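Local coordinates for protein minor fimbrium subunit Mfa5 (Porphyromonas gingivalis ATCC 33277, PDB 6TO1) that serves as an accessory subunit of the minor fimbriae, surface pili that mediate biofilm formation and adhesion to host cells and other oral bacteria, at residues 266-269 with 270-274; 368-371 with 372-376; 385-389 with 390-394. All coordinates share one frame; numbering follows the deposited sequence.

Contact 1. Residues 266-269 with 270-274; sequences VIQG and AINFP
Q268 reaches one turn forward to N272 and joins it side chain to side chain. From CB the chain leaves with CG anti to the backbone N (chi1 -175°), which sets it beside the carbonyl carbon; CG then lies 4.0 Å from N272 ND2. A bend at chi2 turns the amide over toward the later turn, so that CD sits near N272 OD1 and NE2 ends 3.0 Å from that same oxygen. The resulting hydrogen bond is bent, with an N-H...O angle of about 140°. NE2 also stands above the carbonyl plane of N272, off any lone pair, and the two amide planes are turned 37° apart. NE2 also brushes I271 CG2.

All this decorates the last turns of helix 262-272, where V266 O, I267 O, Q268 O and G269 O each accept from the backbone N four residues on. The last of these bonds, F273 N to G269 O at 2.7 Å, is made by the first residue to abandon helical angles, which in turn is the N-cap residue of the next helix, 274-277. F273 CB lies 3.6 Å from G269 O, while N272 CB covers one ring face near the rim. On another side of the helix, I267 CG2 meets I271 CD1 at 4.0 Å, and A270 and V266 both pack on Y277 of helix 274-277.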
# COMPACT_ATOMS: atom_id res chain seq x y z
N VAL A 266 23.73 28.73 32.25
CA VAL A 266 23.73 30.15 31.98
C VAL A 266 24.05 30.93 33.24
O VAL A 266 24.69 31.99 33.17
CB VAL A 266 22.39 30.61 31.35
CG1 VAL A 266 21.27 30.75 32.35
CG2 VAL A 266 22.60 31.92 30.65
N ILE A 267 23.63 30.44 34.40
CA ILE A 267 23.93 31.13 35.64
C ILE A 267 25.43 31.07 35.92
O ILE A 267 26.08 32.09 36.15
CB ILE A 267 23.11 30.55 36.81
CG1 ILE A 267 21.64 30.95 36.63
CG2 ILE A 267 23.64 31.05 38.16
CD1 ILE A 267 20.67 30.25 37.61
N GLN A 268 26.01 29.86 35.86
CA GLN A 268 27.44 29.74 36.05
C GLN A 268 28.20 30.54 35.01
O GLN A 268 29.22 31.16 35.31
CB GLN A 268 27.89 28.28 36.00
CG GLN A 268 29.36 28.08 36.31
CD GLN A 268 29.69 28.37 37.77
OE1 GLN A 268 29.31 27.61 38.65
NE2 GLN A 268 30.36 29.47 38.03
N GLY A 269 27.72 30.52 33.76
CA GLY A 269 28.43 31.24 32.72
C GLY A 269 28.44 32.73 32.97
O GLY A 269 29.46 33.40 32.80
N ALA A 270 27.30 33.25 33.43
CA ALA A 270 27.20 34.68 33.70
C ALA A 270 27.95 35.07 34.96
O ALA A 270 28.34 36.23 35.09
CB ALA A 270 25.72 35.08 33.82
N ILE A 271 28.13 34.14 35.90
CA ILE A 271 29.02 34.41 37.02
C ILE A 271 30.46 34.52 36.51
O ILE A 271 31.18 35.45 36.89
CB ILE A 271 28.89 33.32 38.11
CG1 ILE A 271 27.54 33.44 38.84
CG2 ILE A 271 30.08 33.37 39.10
CD1 ILE A 271 27.15 32.19 39.63
N ASN A 272 30.87 33.64 35.60
CA ASN A 272 32.25 33.60 35.12
C ASN A 272 32.55 34.70 34.12
O ASN A 272 33.67 35.22 34.10
CB ASN A 272 32.55 32.24 34.48
CG ASN A 272 32.53 31.10 35.49
OD1 ASN A 272 32.36 31.33 36.69
ND2 ASN A 272 32.67 29.87 35.01
N PHE A 273 31.59 35.04 33.28
CA PHE A 273 31.78 35.98 32.17
C PHE A 273 30.60 36.94 32.14
O PHE A 273 29.82 36.97 31.18
CB PHE A 273 31.89 35.24 30.84
CG PHE A 273 33.01 34.22 30.77
CD1 PHE A 273 34.33 34.61 30.77
CD2 PHE A 273 32.71 32.87 30.69
CE1 PHE A 273 35.35 33.65 30.69
CE2 PHE A 273 33.71 31.92 30.60
CZ PHE A 273 35.04 32.32 30.60
N PRO A 274 30.45 37.78 33.18
CA PRO A 274 29.21 38.57 33.30
C PRO A 274 28.93 39.47 32.11
O PRO A 274 27.77 39.56 31.67
CB PRO A 274 29.42 39.39 34.58
CG PRO A 274 30.90 39.31 34.83
CD PRO A 274 31.36 38.00 34.31

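Contact 2. Residues 368-371 with 372-376; sequences FALA and NNSLK. With PO4 (phosphate ion), chain D.
The carbonyl oxygen of L370 is gripped twice by S374, a buried residue, through the backbone N and again through the hydroxyl OG, which donates at 2.8 Å. The two donors come from opposite faces of the carbonyl plane. S374 can do this because OG sits beside its own backbone N (chi1 -72°), folded back along the helix, where it also touches L370 CD1 at 3.7 Å.

This is the opening of helix 369-378, the connection of a beta-alpha-beta unit between strands 357-362 and 385-387 in the von Willebrand factor A domain. F368 is at the N-cap position, and F368 O accepts from N372 N in an almost straight bond of 3.0 Å. A water bridges F368 N to N372 OD1.

A phosphate, probably from the crystallisation liquor, rests against the flank of this helix. At the end of an extended chain, K376 NZ hydrogen-bonds phosphate O2 at 3.0 Å and also forms a salt bridge with E382; N372 ND2 adds a weak bond of 3.4 Å to phosphate O1. N373 OD1 lies only 2.6 Å from phosphate O2, and N373 ND2 donates to N260 O.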
# COMPACT_ATOMS: atom_id res chain seq x y z
N PHE A 368 29.96 24.36 23.01
CA PHE A 368 29.45 25.31 24.00
C PHE A 368 28.21 24.66 24.58
O PHE A 368 27.17 24.57 23.92
CB PHE A 368 29.17 26.64 23.30
CG PHE A 368 28.67 27.75 24.17
CD1 PHE A 368 28.96 27.83 25.53
CD2 PHE A 368 27.91 28.75 23.59
CE1 PHE A 368 28.45 28.90 26.27
CE2 PHE A 368 27.44 29.79 24.32
CZ PHE A 368 27.70 29.86 25.66
N ALA A 369 28.31 24.17 25.83
CA ALA A 369 27.25 23.32 26.38
C ALA A 369 25.90 24.05 26.46
O ALA A 369 24.85 23.44 26.17
CB ALA A 369 27.65 22.80 27.75
N LEU A 370 25.88 25.32 26.88
CA LEU A 370 24.60 26.02 26.98
C LEU A 370 23.87 25.97 25.64
O LEU A 370 22.65 25.73 25.57
CB LEU A 370 24.80 27.48 27.39
CG LEU A 370 23.61 28.43 27.31
CD1 LEU A 370 22.46 27.92 28.15
CD2 LEU A 370 24.01 29.80 27.72
N ALA A 371 24.60 26.23 24.56
CA ALA A 371 23.98 26.28 23.24
C ALA A 371 23.51 24.91 22.80
O ALA A 371 22.37 24.75 22.36
CB ALA A 371 24.97 26.84 22.22
N ASN A 372 24.40 23.91 22.86
CA ASN A 372 24.02 22.59 22.39
C ASN A 372 22.91 21.99 23.25
O ASN A 372 21.98 21.36 22.73
CB ASN A 372 25.24 21.68 22.36
CG ASN A 372 26.22 22.05 21.27
OD1 ASN A 372 25.98 22.97 20.50
ND2 ASN A 372 27.34 21.33 21.20
N ASN A 373 23.02 22.15 24.57
CA ASN A 373 22.02 21.57 25.46
C ASN A 373 20.69 22.28 25.34
O ASN A 373 19.64 21.64 25.45
CB ASN A 373 22.54 21.59 26.90
CG ASN A 373 23.69 20.62 27.10
OD1 ASN A 373 24.09 19.93 26.15
ND2 ASN A 373 24.22 20.55 28.31
N SER A 374 20.70 23.61 25.11
CA SER A 374 19.45 24.30 24.81
C SER A 374 18.80 23.73 23.55
O SER A 374 17.60 23.47 23.53
CB SER A 374 19.70 25.80 24.66
OG SER A 374 19.96 26.37 25.91
N LEU A 375 19.60 23.52 22.49
CA LEU A 375 19.05 22.93 21.27
C LEU A 375 18.60 21.49 21.47
O LEU A 375 17.63 21.05 20.85
CB LEU A 375 20.07 23.04 20.13
CG LEU A 375 20.32 24.49 19.65
CD1 LEU A 375 21.48 24.47 18.67
CD2 LEU A 375 19.10 25.07 18.99
N LYS A 376 19.27 20.73 22.34
CA LYS A 376 18.80 19.38 22.61
C LYS A 376 17.41 19.39 23.23
O LYS A 376 16.56 18.57 22.88
CB LYS A 376 19.77 18.64 23.53
CG LYS A 376 21.02 18.19 22.87
CD LYS A 376 21.96 17.47 23.89
CE LYS A 376 23.33 17.28 23.31
NZ LYS A 376 24.14 16.47 24.26
P PO4 D . 27.24 18.84 24.49
O1 PO4 D . 26.97 18.47 23.04
O2 PO4 D . 26.08 18.43 25.36
O3 PO4 D . 28.45 18.09 25.01
O4 PO4 D . 27.47 20.32 24.62
O HOH W 1 28.40 24.51 20.67

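Contact 3. Residues 385-389 with 390-394; sequences FFTAT and PANLA
Strand 385-387 runs into helix 390-394 through a tight reversal, their short axes 8.3 Å apart at closest approach and inclined at 135°. A388 is the centre of an inverse gamma turn, whose T389 N to T387 O bond is weak, and T389 then takes the N-cap position of the helix. The strand is the edge of the central sheet of the von Willebrand factor A domain, paired with strand 357-362, so this turn starts the helix that follows the last strand of that sheet. T389 O accepts from L393 N in an almost straight bond of 2.9 Å.

The T389 side chain supplies the cap itself. Its OG1 is placed between the backbone N and the carbonyl carbon (chi1 70°), which turns it over the first helical turn to accept from N392 N at 3.0 Å. N392 then reaches back past the cap to the strand: with CG beside its own backbone N, ND2 donates to T387 O at 3.0 Å, the acceptor lying in the plane of the N392 amide. One carbonyl oxygen, T387 O, therefore meets both the weak turn bond and this side-chain bond.

Next to these polar links, the F386 and N392 side chains run antiparallel alongside each other, ring and amide planes 69° apart, with F386 CD1 3.5 Å from N392 CB. L393 continues the apolar side; its CD2 comes to the F386 ring edge, 4.2 Å from CE1, and lies 3.8 Å from A388 CB. Beyond, L393 packs on S148, S152 and F156 of helix 143-160. A water sits 3.0 Å from T389 OG1 and gives a weak bond to N392 OD1.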
# COMPACT_ATOMS: atom_id res chain seq x y z
N PHE A 385 18.57 16.22 17.84
CA PHE A 385 19.60 17.25 17.75
C PHE A 385 20.86 16.63 17.17
O PHE A 385 21.21 15.49 17.51
CB PHE A 385 19.92 17.83 19.14
CG PHE A 385 21.20 18.57 19.19
CD1 PHE A 385 21.28 19.88 18.75
CD2 PHE A 385 22.36 17.97 19.67
CE1 PHE A 385 22.46 20.58 18.80
CE2 PHE A 385 23.56 18.67 19.70
CZ PHE A 385 23.60 19.98 19.28
N PHE A 386 21.56 17.38 16.33
CA PHE A 386 22.93 17.01 15.99
C PHE A 386 23.75 18.25 15.69
O PHE A 386 23.22 19.31 15.33
CB PHE A 386 22.98 15.99 14.84
CG PHE A 386 22.37 16.45 13.54
CD1 PHE A 386 23.12 17.18 12.63
CD2 PHE A 386 21.07 16.11 13.19
CE1 PHE A 386 22.59 17.59 11.42
CE2 PHE A 386 20.52 16.52 11.98
CZ PHE A 386 21.29 17.24 11.10
N THR A 387 25.06 18.14 15.89
CA THR A 387 25.96 19.22 15.55
C THR A 387 26.21 19.20 14.05
O THR A 387 26.19 18.15 13.41
CB THR A 387 27.30 19.09 16.28
OG1 THR A 387 27.86 17.81 15.99
CG2 THR A 387 27.10 19.22 17.79
N ALA A 388 26.47 20.38 13.49
CA ALA A 388 26.59 20.54 12.05
C ALA A 388 28.00 20.16 11.56
O ALA A 388 28.70 20.94 10.92
CB ALA A 388 26.25 21.97 11.66
N THR A 389 28.39 18.92 11.87
CA THR A 389 29.62 18.41 11.30
C THR A 389 29.38 17.99 9.85
O THR A 389 28.26 17.61 9.49
CB THR A 389 30.14 17.20 12.07
OG1 THR A 389 29.26 16.08 11.85
CG2 THR A 389 30.24 17.49 13.54
N PRO A 390 30.41 18.02 9.01
CA PRO A 390 30.21 17.57 7.62
C PRO A 390 29.50 16.24 7.53
O PRO A 390 28.56 16.10 6.75
CB PRO A 390 31.64 17.51 7.06
CG PRO A 390 32.35 18.63 7.81
CD PRO A 390 31.76 18.59 9.23
N ALA A 391 29.88 15.27 8.38
CA ALA A 391 29.29 13.94 8.29
C ALA A 391 27.83 13.94 8.74
O ALA A 391 27.00 13.23 8.16
CB ALA A 391 30.10 12.95 9.12
N ASN A 392 27.49 14.71 9.78
CA ASN A 392 26.10 14.74 10.21
C ASN A 392 25.24 15.43 9.16
O ASN A 392 24.13 14.97 8.86
CB ASN A 392 25.98 15.43 11.57
CG ASN A 392 26.54 14.60 12.70
OD1 ASN A 392 26.66 13.38 12.60
ND2 ASN A 392 26.89 15.26 13.78
N LEU A 393 25.73 16.54 8.61
CA LEU A 393 24.98 17.28 7.60
C LEU A 393 24.72 16.43 6.37
O LEU A 393 23.62 16.45 5.80
CB LEU A 393 25.73 18.55 7.22
CG LEU A 393 25.93 19.60 8.30
CD1 LEU A 393 26.88 20.71 7.89
CD2 LEU A 393 24.56 20.19 8.71
N ALA A 394 25.72 15.66 5.94
CA ALA A 394 25.56 14.88 4.71
C ALA A 394 24.50 13.80 4.87
O ALA A 394 23.80 13.47 3.91
CB ALA A 394 26.90 14.27 4.31
O HOH W 2 29.91 13.49 13.31

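Overall arrangement
From the N terminus onward, the three contacts come in series; none nests within or crosses another, and each closes a turn of its own local stretch. Contact 1 ends helix 262-272 and leads into helix 274-277. Contact 2 begins helix 369-378, and the two helices meet where V266 CG2 lies 3.9 Å from L370 CD2. Leaving that helix, the chain enters strand 385-387, whose F385 lies against N372, L375 and K376 of contact 2. Contact 3 then turns this edge strand of the sheet into helix 390-395. Contact 2 is thus the middle piece: contacts 1 and 3 do not touch, their nearest atoms being about 16 Å apart.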